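Local structure of immunomodulatory active chitinase (Trichuris suis, 6G9C) at residues 36-41 against 66-71; 219-224 against 275-280. The protein probably binds and hydrolyses chitin as a family 18 chitinase and has immunomodulatory properties. One frame throughout, in Å; residues are numbered along the deposited sequence.

Contact 1: residues 36-41 against 66-71; sequences GCYFTN and FYAFAK
Two neighbouring parallel strands of the TIM barrel of a family 18 chitinase meet here, with Y38, F39 and T40 of 36-41 in register with F66, Y67 and A68 of 66-71. Main-chain bonds alternate along the seam: F66 N gives to C37 O (2.8 Å), F39 N to F66 O, A68 N to F39 O and N41 N to A68 O (2.9 Å), carrying the pairing one residue past the end of strand 36-40.

Side chains leave the seam on two faces. Toward the barrel interior, the rings of Y38 and F66 form an offset stack, with centroids 4.9 Å apart and planes at 22°. Both have CG beside the backbone N and anti to the carbonyl carbon (chi1 -81° and -59°), and the overlap is shifted enough to bring F66 CB over the Y38 ring face as a CH-pi contact, 3.6 Å from the centroid. Y38 OH is hydrogen-bonded to D149 and N216 of other barrel strands, which fixes where the phenol lies. On the face of F39 and Y67, the two side chains run side by side in the same direction with CG anti to the backbone N. Their rings meet at a slant, F39 CE1 lying 3.4 Å from Y67 CE2; helix 85-94 packs on Y67, and Y67 OH is hydrogen-bonded to D85.

The hydroxyl of T40 is bonded to D371. After A68, strand 66-71 has a non-proline cis peptide, the link to F69, which places A68 CB over the centre of the F69 ring. The peptide nitrogen of F69 is buried without a polar partner, whereas F69 O accepts a weak hydrogen bond of 3.1 Å from N41 ND2.

Contact 2: residues 219-224 against 275-280; sequences CYDFHG and YGRGWT. With EDO (1,2-ethanediol), chain D; EDO (1,2-ethanediol), chain E.
The side chains of Y220 and Y275 cross at about a right angle, bringing Y275 OH to 3.3 Å from Y220 CD1. Y220 OH is 2.8 Å from O2 of the chain E ethanediol, in a hydrogen bond that either oxygen could donate.

The carboxylate of D221 follows. All three protein donors converge on D221 OD1: Y275 OH at 2.5 Å, and R277 NE and R277 NH2 side-on, each at 2.8 Å. All three lie well out of the carboxylate plane, both arginine nitrogens off one face and Y275 OH off the other, although OD1 itself lies close to the plane of the guanidinium; carboxylate and guanidinium are turned 71° from each other. An extended chain from CG to NE carries the arginine across to this oxygen. D221 OD2 has a different partner, O2 of the chain D ethanediol at 2.7 Å, so the carboxylate links the salt bridge to the bound diol.

Past F222, H223 O is buried without a polar partner and rests 3.3 Å from R277 CD, while the H223 imidazole is hydrogen-bonded through ND1 to E227. At G224 the backbone passes close to both R277 CD and the indole of W279; G224 O is 3.1 Å from W279 CZ2, and W279 NE1 bonds to the backbone oxygen of E227.

The contact joins the loop after barrel strand 214-218 to the C-terminal part of strand 268-281. Y220 and D221 are the Tyr-Asp of the family 18 YDxxG signature that follows strand 214-218, and with Y275 and R277 facing them they are consistent with the wall of the substrate cleft.

How the contacts relate
Contact 1 belongs to the buried barrel wall, whereas contact 2 is only partly buried and sits where a loop and a long strand border a site occupied by ethanediol. Their centres lie 20 Å apart, yet their nearest atoms come within about 5 Å without touching. W368 of strand 364-368 packs against side chains from both: Y38, T40, A68 and F69 in contact 1, Y220 in contact 2. In 36-41 against 66-71, regular main-chain pairing and ring packing dominate. Between 219-224 and 275-280 there is no strand pairing; a salt bridge and a tyrosine hydrogen bond meet on one carboxylate oxygen, beside packing of a glycine against an indole.

Contact 1: residues 36-41 against 66-71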
ATOM      1  N   GLY A  36     -15.749   9.891   7.646  1.00 27.92           N
ATOM      2  CA  GLY A  36     -15.478   8.482   7.891  1.00 28.54           C
ATOM      3  C   GLY A  36     -16.549   7.532   7.386  1.00 26.49           C
ATOM      4  O   GLY A  36     -17.707   7.927   7.234  1.00 26.94           O
ATOM      5  N   CYS A  37     -16.183   6.274   7.137  1.00 25.76           N
ATOM      6  CA  CYS A  37     -17.109   5.265   6.640  1.00 28.10           C
ATOM      7  C   CYS A  37     -16.774   3.924   7.256  1.00 25.64           C
ATOM      8  O   CYS A  37     -15.613   3.514   7.218  1.00 24.44           O
ATOM      9  CB  CYS A  37     -17.024   5.113   5.112  1.00 30.87           C
ATOM     10  SG  CYS A  37     -17.315   6.623   4.191  1.00 35.34           S
ATOM     11  N   TYR A  38     -17.785   3.204   7.732  1.00 22.90           N
ATOM     12  CA  TYR A  38     -17.572   1.842   8.211  1.00 25.02           C
ATOM     13  C   TYR A  38     -17.785   0.823   7.091  1.00 31.38           C
ATOM     14  O   TYR A  38     -18.832   0.809   6.430  1.00 29.52           O
ATOM     15  CB  TYR A  38     -18.495   1.515   9.376  1.00 20.51           C
ATOM     16  CG  TYR A  38     -17.982   2.046  10.700  1.00 21.55           C
ATOM     17  CD1 TYR A  38     -18.163   3.379  11.045  1.00 23.07           C
ATOM     18  CD2 TYR A  38     -17.276   1.226  11.576  1.00 23.08           C
ATOM     19  CE1 TYR A  38     -17.669   3.879  12.260  1.00 23.73           C
ATOM     20  CE2 TYR A  38     -16.793   1.716  12.798  1.00 25.67           C
ATOM     21  CZ  TYR A  38     -16.986   3.051  13.118  1.00 26.17           C
ATOM     22  OH  TYR A  38     -16.513   3.587  14.310  1.00 24.55           O
ATOM     23  N   PHE A  39     -16.768  -0.008   6.877  1.00 25.35           N
ATOM     24  CA  PHE A  39     -16.859  -1.249   6.120  1.00 26.89           C
ATOM     25  C   PHE A  39     -17.206  -2.381   7.084  1.00 25.68           C
ATOM     26  O   PHE A  39     -16.723  -2.394   8.224  1.00 27.69           O
ATOM     27  CB  PHE A  39     -15.511  -1.511   5.432  1.00 25.97           C
ATOM     28  CG  PHE A  39     -15.433  -2.824   4.700  1.00 32.71           C
ATOM     29  CD1 PHE A  39     -15.046  -3.985   5.356  1.00 33.11           C
ATOM     30  CD2 PHE A  39     -15.732  -2.884   3.347  1.00 28.59           C
ATOM     31  CE1 PHE A  39     -14.972  -5.186   4.679  1.00 35.19           C
ATOM     32  CE2 PHE A  39     -15.663  -4.086   2.662  1.00 28.70           C
ATOM     33  CZ  PHE A  39     -15.290  -5.231   3.322  1.00 29.95           C
ATOM     34  N   THR A  40     -18.035  -3.337   6.639  1.00 25.29           N
ATOM     35  CA  THR A  40     -18.410  -4.471   7.483  1.00 27.94           C
ATOM     36  C   THR A  40     -18.057  -5.787   6.797  1.00 29.77           C
ATOM     37  O   THR A  40     -18.402  -5.999   5.626  1.00 29.63           O
ATOM     38  CB  THR A  40     -19.906  -4.466   7.864  1.00 30.48           C
ATOM     39  OG1 THR A  40     -20.716  -4.702   6.701  1.00 29.13           O
ATOM     40  CG2 THR A  40     -20.306  -3.137   8.513  1.00 29.63           C
ATOM     41  N   ASN A  41     -17.402  -6.689   7.538  1.00 27.74           N
ATOM     42  CA  ASN A  41     -16.893  -7.911   6.921  1.00 31.15           C
ATOM     43  C   ASN A  41     -17.947  -9.029   6.830  1.00 30.50           C
ATOM     44  O   ASN A  41     -17.599 -10.160   6.455  1.00 34.85           O
ATOM     45  CB  ASN A  41     -15.616  -8.400   7.648  1.00 30.63           C
ATOM     46  CG  ASN A  41     -15.829  -8.695   9.119  1.00 30.83           C
ATOM     47  OD1 ASN A  41     -16.945  -8.636   9.619  1.00 30.75           O
ATOM     48  ND2 ASN A  41     -14.738  -9.029   9.828  1.00 33.92           N
ATOM     49  N   PHE A  66     -13.296   2.580   8.478  1.00 25.69           N
ATOM     50  CA  PHE A  66     -13.216   1.809   9.718  1.00 26.84           C
ATOM     51  C   PHE A  66     -13.646   0.382   9.405  1.00 30.05           C
ATOM     52  O   PHE A  66     -14.744   0.161   8.879  1.00 28.42           O
ATOM     53  CB  PHE A  66     -14.097   2.418  10.810  1.00 22.36           C
ATOM     54  CG  PHE A  66     -13.729   3.829  11.152  1.00 26.60           C
ATOM     55  CD1 PHE A  66     -14.252   4.890  10.427  1.00 26.76           C
ATOM     56  CD2 PHE A  66     -12.835   4.098  12.179  1.00 27.70           C
ATOM     57  CE1 PHE A  66     -13.895   6.192  10.714  1.00 25.96           C
ATOM     58  CE2 PHE A  66     -12.477   5.402  12.480  1.00 27.40           C
ATOM     59  CZ  PHE A  66     -13.002   6.448  11.737  1.00 24.33           C
ATOM     60  N   TYR A  67     -12.773  -0.580   9.702  1.00 25.89           N
ATOM     61  CA  TYR A  67     -13.019  -1.976   9.350  1.00 28.37           C
ATOM     62  C   TYR A  67     -13.690  -2.687  10.524  1.00 26.36           C
ATOM     63  O   TYR A  67     -13.040  -2.972  11.539  1.00 24.85           O
ATOM     64  CB  TYR A  67     -11.714  -2.656   8.954  1.00 26.55           C
ATOM     65  CG  TYR A  67     -11.922  -3.980   8.270  1.00 29.53           C
ATOM     66  CD1 TYR A  67     -12.307  -5.105   8.997  1.00 29.24           C
ATOM     67  CD2 TYR A  67     -11.765  -4.113   6.884  1.00 30.48           C
ATOM     68  CE1 TYR A  67     -12.510  -6.322   8.382  1.00 30.58           C
ATOM     69  CE2 TYR A  67     -11.968  -5.336   6.261  1.00 35.59           C
ATOM     70  CZ  TYR A  67     -12.344  -6.431   7.016  1.00 33.25           C
ATOM     71  OH  TYR A  67     -12.545  -7.648   6.415  1.00 36.79           O
ATOM     72  N   ALA A  68     -14.986  -2.985  10.383  1.00 24.54           N
ATOM     73  CA  ALA A  68     -15.744  -3.701  11.410  1.00 27.69           C
ATOM     74  C   ALA A  68     -15.920  -5.162  11.005  1.00 30.02           C
ATOM     75  O   ALA A  68     -16.459  -5.439   9.926  1.00 32.49           O
ATOM     76  CB  ALA A  68     -17.106  -3.038  11.625  1.00 26.08           C
ATOM     77  N   PHE A  69     -15.490  -6.112  11.855  1.00 27.00           N
ATOM     78  CA  PHE A  69     -14.751  -5.938  13.122  1.00 28.88           C
ATOM     79  C   PHE A  69     -13.637  -6.975  13.211  1.00 30.01           C
ATOM     80  O   PHE A  69     -13.726  -8.048  12.607  1.00 32.55           O
ATOM     81  CB  PHE A  69     -15.639  -6.155  14.351  1.00 29.07           C
ATOM     82  CG  PHE A  69     -16.703  -5.119  14.550  1.00 29.17           C
ATOM     83  CD1 PHE A  69     -16.382  -3.860  15.028  1.00 23.65           C
ATOM     84  CD2 PHE A  69     -18.040  -5.432  14.308  1.00 28.50           C
ATOM     85  CE1 PHE A  69     -17.377  -2.906  15.233  1.00 24.98           C
ATOM     86  CE2 PHE A  69     -19.045  -4.489  14.505  1.00 28.33           C
ATOM     87  CZ  PHE A  69     -18.705  -3.218  14.966  1.00 27.59           C
ATOM     88  N   ALA A  70     -12.618  -6.702  14.025  1.00 28.59           N
ATOM     89  CA  ALA A  70     -11.732  -7.762  14.468  1.00 34.57           C
ATOM     90  C   ALA A  70     -12.382  -8.518  15.628  1.00 37.37           C
ATOM     91  O   ALA A  70     -13.473  -8.178  16.093  1.00 35.17           O
ATOM     92  CB  ALA A  70     -10.369  -7.199  14.876  1.00 31.48           C
ATOM     93  N   LYS A  71     -11.684  -9.542  16.117  1.00 36.16           N
ATOM     94  CA  LYS A  71     -12.170 -10.419  17.174  1.00 35.33           C
ATOM     95  C   LYS A  71     -11.279 -10.273  18.400  1.00 36.80           C
ATOM     96  O   LYS A  71     -10.050 -10.344  18.282  1.00 36.71           O
ATOM     97  CB  LYS A  71     -12.181 -11.874  16.687  1.00 37.25           C
ATOM     98  CG  LYS A  71     -12.269 -12.925  17.765  1.00 51.17           C
ATOM     99  CD  LYS A  71     -13.691 -13.124  18.232  1.00 62.44           C
ATOM    100  CE  LYS A  71     -13.881 -14.520  18.796  1.00 73.65           C
ATOM    101  NZ  LYS A  71     -15.276 -14.724  19.275  1.00 76.74           N
TER

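Contact 2: residues 219-224 against 275-280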
ATOM      1  N   CYS A 219     -24.996   8.582  17.251  1.00 28.69           N
ATOM      2  CA  CYS A 219     -26.278   9.261  17.427  1.00 28.91           C
ATOM      3  C   CYS A 219     -27.288   8.664  16.442  1.00 27.30           C
ATOM      4  O   CYS A 219     -27.729   9.280  15.475  1.00 30.32           O
ATOM      5  CB  CYS A 219     -26.115  10.768  17.260  1.00 29.49           C
ATOM      6  SG  CYS A 219     -25.079  11.226  15.849  1.00 31.13           S
ATOM      7  N   TYR A 220     -27.615   7.406  16.712  1.00 27.46           N
ATOM      8  CA  TYR A 220     -28.625   6.646  15.993  1.00 29.70           C
ATOM      9  C   TYR A 220     -29.021   5.480  16.890  1.00 30.97           C
ATOM     10  O   TYR A 220     -28.510   5.330  18.008  1.00 28.55           O
ATOM     11  CB  TYR A 220     -28.135   6.186  14.609  1.00 27.58           C
ATOM     12  CG  TYR A 220     -26.700   5.693  14.547  1.00 24.40           C
ATOM     13  CD1 TYR A 220     -26.327   4.485  15.144  1.00 27.60           C
ATOM     14  CD2 TYR A 220     -25.729   6.418  13.869  1.00 27.88           C
ATOM     15  CE1 TYR A 220     -25.002   4.018  15.078  1.00 25.97           C
ATOM     16  CE2 TYR A 220     -24.411   5.972  13.801  1.00 27.47           C
ATOM     17  CZ  TYR A 220     -24.053   4.778  14.406  1.00 27.80           C
ATOM     18  OH  TYR A 220     -22.749   4.342  14.315  1.00 26.34           O
ATOM     19  N   ASP A 221     -29.952   4.660  16.402  1.00 27.50           N
ATOM     20  CA  ASP A 221     -30.608   3.646  17.233  1.00 28.25           C
ATOM     21  C   ASP A 221     -31.294   4.261  18.452  1.00 32.37           C
ATOM     22  O   ASP A 221     -31.394   3.616  19.499  1.00 31.56           O
ATOM     23  CB  ASP A 221     -29.637   2.558  17.706  1.00 30.78           C
ATOM     24  CG  ASP A 221     -28.946   1.847  16.581  1.00 33.89           C
ATOM     25  OD1 ASP A 221     -29.493   1.778  15.462  1.00 29.38           O
ATOM     26  OD2 ASP A 221     -27.839   1.328  16.826  1.00 31.32           O
ATOM     27  N   PHE A 222     -31.773   5.506  18.353  1.00 29.79           N
ATOM     28  CA  PHE A 222     -32.506   6.084  19.480  1.00 29.46           C
ATOM     29  C   PHE A 222     -33.829   5.368  19.702  1.00 32.23           C
ATOM     30  O   PHE A 222     -34.305   5.276  20.841  1.00 33.60           O
ATOM     31  CB  PHE A 222     -32.756   7.578  19.251  1.00 30.35           C
ATOM     32  CG  PHE A 222     -31.520   8.421  19.341  1.00 28.64           C
ATOM     33  CD1 PHE A 222     -30.871   8.609  20.562  1.00 28.12           C
ATOM     34  CD2 PHE A 222     -31.002   9.025  18.211  1.00 26.40           C
ATOM     35  CE1 PHE A 222     -29.731   9.391  20.650  1.00 30.46           C
ATOM     36  CE2 PHE A 222     -29.854   9.810  18.289  1.00 26.30           C
ATOM     37  CZ  PHE A 222     -29.219   9.993  19.507  1.00 29.58           C
ATOM     38  N   HIS A 223     -34.431   4.862  18.622  1.00 26.57           N
ATOM     39  CA  HIS A 223     -35.696   4.152  18.657  1.00 29.82           C
ATOM     40  C   HIS A 223     -35.626   2.992  17.677  1.00 32.14           C
ATOM     41  O   HIS A 223     -34.885   3.037  16.694  1.00 32.67           O
ATOM     42  CB  HIS A 223     -36.853   5.105  18.323  1.00 32.22           C
ATOM     43  CG  HIS A 223     -36.941   6.259  19.265  1.00 36.38           C
ATOM     44  ND1 HIS A 223     -37.413   6.125  20.554  1.00 37.25           N
ATOM     45  CD2 HIS A 223     -36.553   7.548  19.136  1.00 33.80           C
ATOM     46  CE1 HIS A 223     -37.343   7.294  21.168  1.00 38.95           C
ATOM     47  NE2 HIS A 223     -36.822   8.174  20.331  1.00 34.93           N
ATOM     48  N   GLY A 224     -36.390   1.945  17.963  1.00 33.41           N
ATOM     49  CA  GLY A 224     -36.326   0.743  17.158  1.00 30.79           C
ATOM     50  C   GLY A 224     -37.330  -0.277  17.646  1.00 33.16           C
ATOM     51  O   GLY A 224     -38.141  -0.003  18.535  1.00 34.49           O
ATOM     52  N   TYR A 275     -28.987   2.869   7.121  1.00 22.15           N
ATOM     53  CA  TYR A 275     -30.037   1.888   7.341  1.00 23.35           C
ATOM     54  C   TYR A 275     -31.203   2.566   8.044  1.00 25.33           C
ATOM     55  O   TYR A 275     -31.104   3.706   8.521  1.00 28.29           O
ATOM     56  CB  TYR A 275     -29.546   0.705   8.188  1.00 23.72           C
ATOM     57  CG  TYR A 275     -29.218   1.174   9.592  1.00 25.03           C
ATOM     58  CD1 TYR A 275     -28.017   1.818   9.850  1.00 25.40           C
ATOM     59  CD2 TYR A 275     -30.145   1.066  10.619  1.00 26.07           C
ATOM     60  CE1 TYR A 275     -27.714   2.306  11.128  1.00 23.19           C
ATOM     61  CE2 TYR A 275     -29.858   1.553  11.895  1.00 26.35           C
ATOM     62  CZ  TYR A 275     -28.644   2.177  12.129  1.00 26.71           C
ATOM     63  OH  TYR A 275     -28.364   2.670  13.367  1.00 29.61           O
ATOM     64  N   GLY A 276     -32.321   1.834   8.098  1.00 24.15           N
ATOM     65  CA  GLY A 276     -33.465   2.246   8.880  1.00 27.86           C
ATOM     66  C   GLY A 276     -33.901   1.123   9.808  1.00 27.24           C
ATOM     67  O   GLY A 276     -33.382   0.003   9.750  1.00 25.97           O
ATOM     68  N   ARG A 277     -34.870   1.445  10.666  1.00 24.41           N
ATOM     69  CA  ARG A 277     -35.432   0.485  11.611  1.00 24.71           C
ATOM     70  C   ARG A 277     -36.935   0.437  11.432  1.00 27.92           C
ATOM     71  O   ARG A 277     -37.563   1.440  11.076  1.00 28.52           O
ATOM     72  CB  ARG A 277     -35.106   0.833  13.062  1.00 25.55           C
ATOM     73  CG  ARG A 277     -33.620   0.786  13.355  1.00 27.46           C
ATOM     74  CD  ARG A 277     -33.294   0.751  14.843  1.00 26.50           C
ATOM     75  NE  ARG A 277     -31.869   0.454  14.988  1.00 28.17           N
ATOM     76  CZ  ARG A 277     -31.354  -0.768  14.979  1.00 32.10           C
ATOM     77  NH1 ARG A 277     -32.149  -1.830  14.900  1.00 28.95           N
ATOM     78  NH2 ARG A 277     -30.039  -0.926  15.074  1.00 30.76           N
ATOM     79  N   GLY A 278     -37.508  -0.730  11.692  1.00 29.35           N
ATOM     80  CA  GLY A 278     -38.862  -1.006  11.258  1.00 26.82           C
ATOM     81  C   GLY A 278     -39.687  -1.748  12.286  1.00 32.24           C
ATOM     82  O   GLY A 278     -39.167  -2.475  13.137  1.00 32.24           O
ATOM     83  N   TRP A 279     -40.998  -1.577  12.158  1.00 30.95           N
ATOM     84  CA  TRP A 279     -42.016  -2.222  12.974  1.00 34.15           C
ATOM     85  C   TRP A 279     -43.084  -2.850  12.082  1.00 36.52           C
ATOM     86  O   TRP A 279     -43.265  -2.464  10.923  1.00 33.71           O
ATOM     87  CB  TRP A 279     -42.716  -1.220  13.891  1.00 28.80           C
ATOM     88  CG  TRP A 279     -41.881  -0.616  14.994  1.00 32.83           C
ATOM     89  CD1 TRP A 279     -41.893  -0.963  16.320  1.00 36.38           C
ATOM     90  CD2 TRP A 279     -40.968   0.483  14.875  1.00 31.86           C
ATOM     91  NE1 TRP A 279     -41.025  -0.159  17.027  1.00 32.18           N
ATOM     92  CE2 TRP A 279     -40.451   0.739  16.162  1.00 29.74           C
ATOM     93  CE3 TRP A 279     -40.538   1.274  13.803  1.00 34.28           C
ATOM     94  CZ2 TRP A 279     -39.522   1.746  16.404  1.00 32.67           C
ATOM     95  CZ3 TRP A 279     -39.616   2.275  14.047  1.00 29.57           C
ATOM     96  CH2 TRP A 279     -39.112   2.492  15.342  1.00 29.41           C
ATOM     97  N   THR A 280     -43.831  -3.797  12.656  1.00 35.77           N
ATOM     98  CA  THR A 280     -45.122  -4.210  12.113  1.00 38.62           C
ATOM     99  C   THR A 280     -46.195  -3.499  12.927  1.00 43.06           C
ATOM    100  O   THR A 280     -46.245  -3.643  14.154  1.00 45.43           O
ATOM    101  CB  THR A 280     -45.301  -5.729  12.178  1.00 37.41           C
ATOM    102  OG1 THR A 280     -44.281  -6.362  11.394  1.00 40.25           O
ATOM    103  CG2 THR A 280     -46.671  -6.137  11.667  1.00 41.53           C
TER
HETATM  104  C1  EDO D 502     -24.566   0.294  14.369  1.00 39.17           C
HETATM  105  O1  EDO D 502     -24.159   0.247  15.732  1.00 35.44           O
HETATM  106  C2  EDO D 502     -26.069   0.540  14.271  1.00 33.02           C
HETATM  107  O2  EDO D 502     -26.777  -0.401  15.084  1.00 33.74           O
HETATM  108  C1  EDO E 503     -20.180   0.031  15.613  1.00 43.73           C
HETATM  109  O1  EDO E 503     -21.389  -0.455  16.255  1.00 34.76           O
HETATM  110  C2  EDO E 503     -20.168   1.556  15.455  1.00 43.08           C
HETATM  111  O2  EDO E 503     -21.385   1.986  14.795  1.00 38.61           O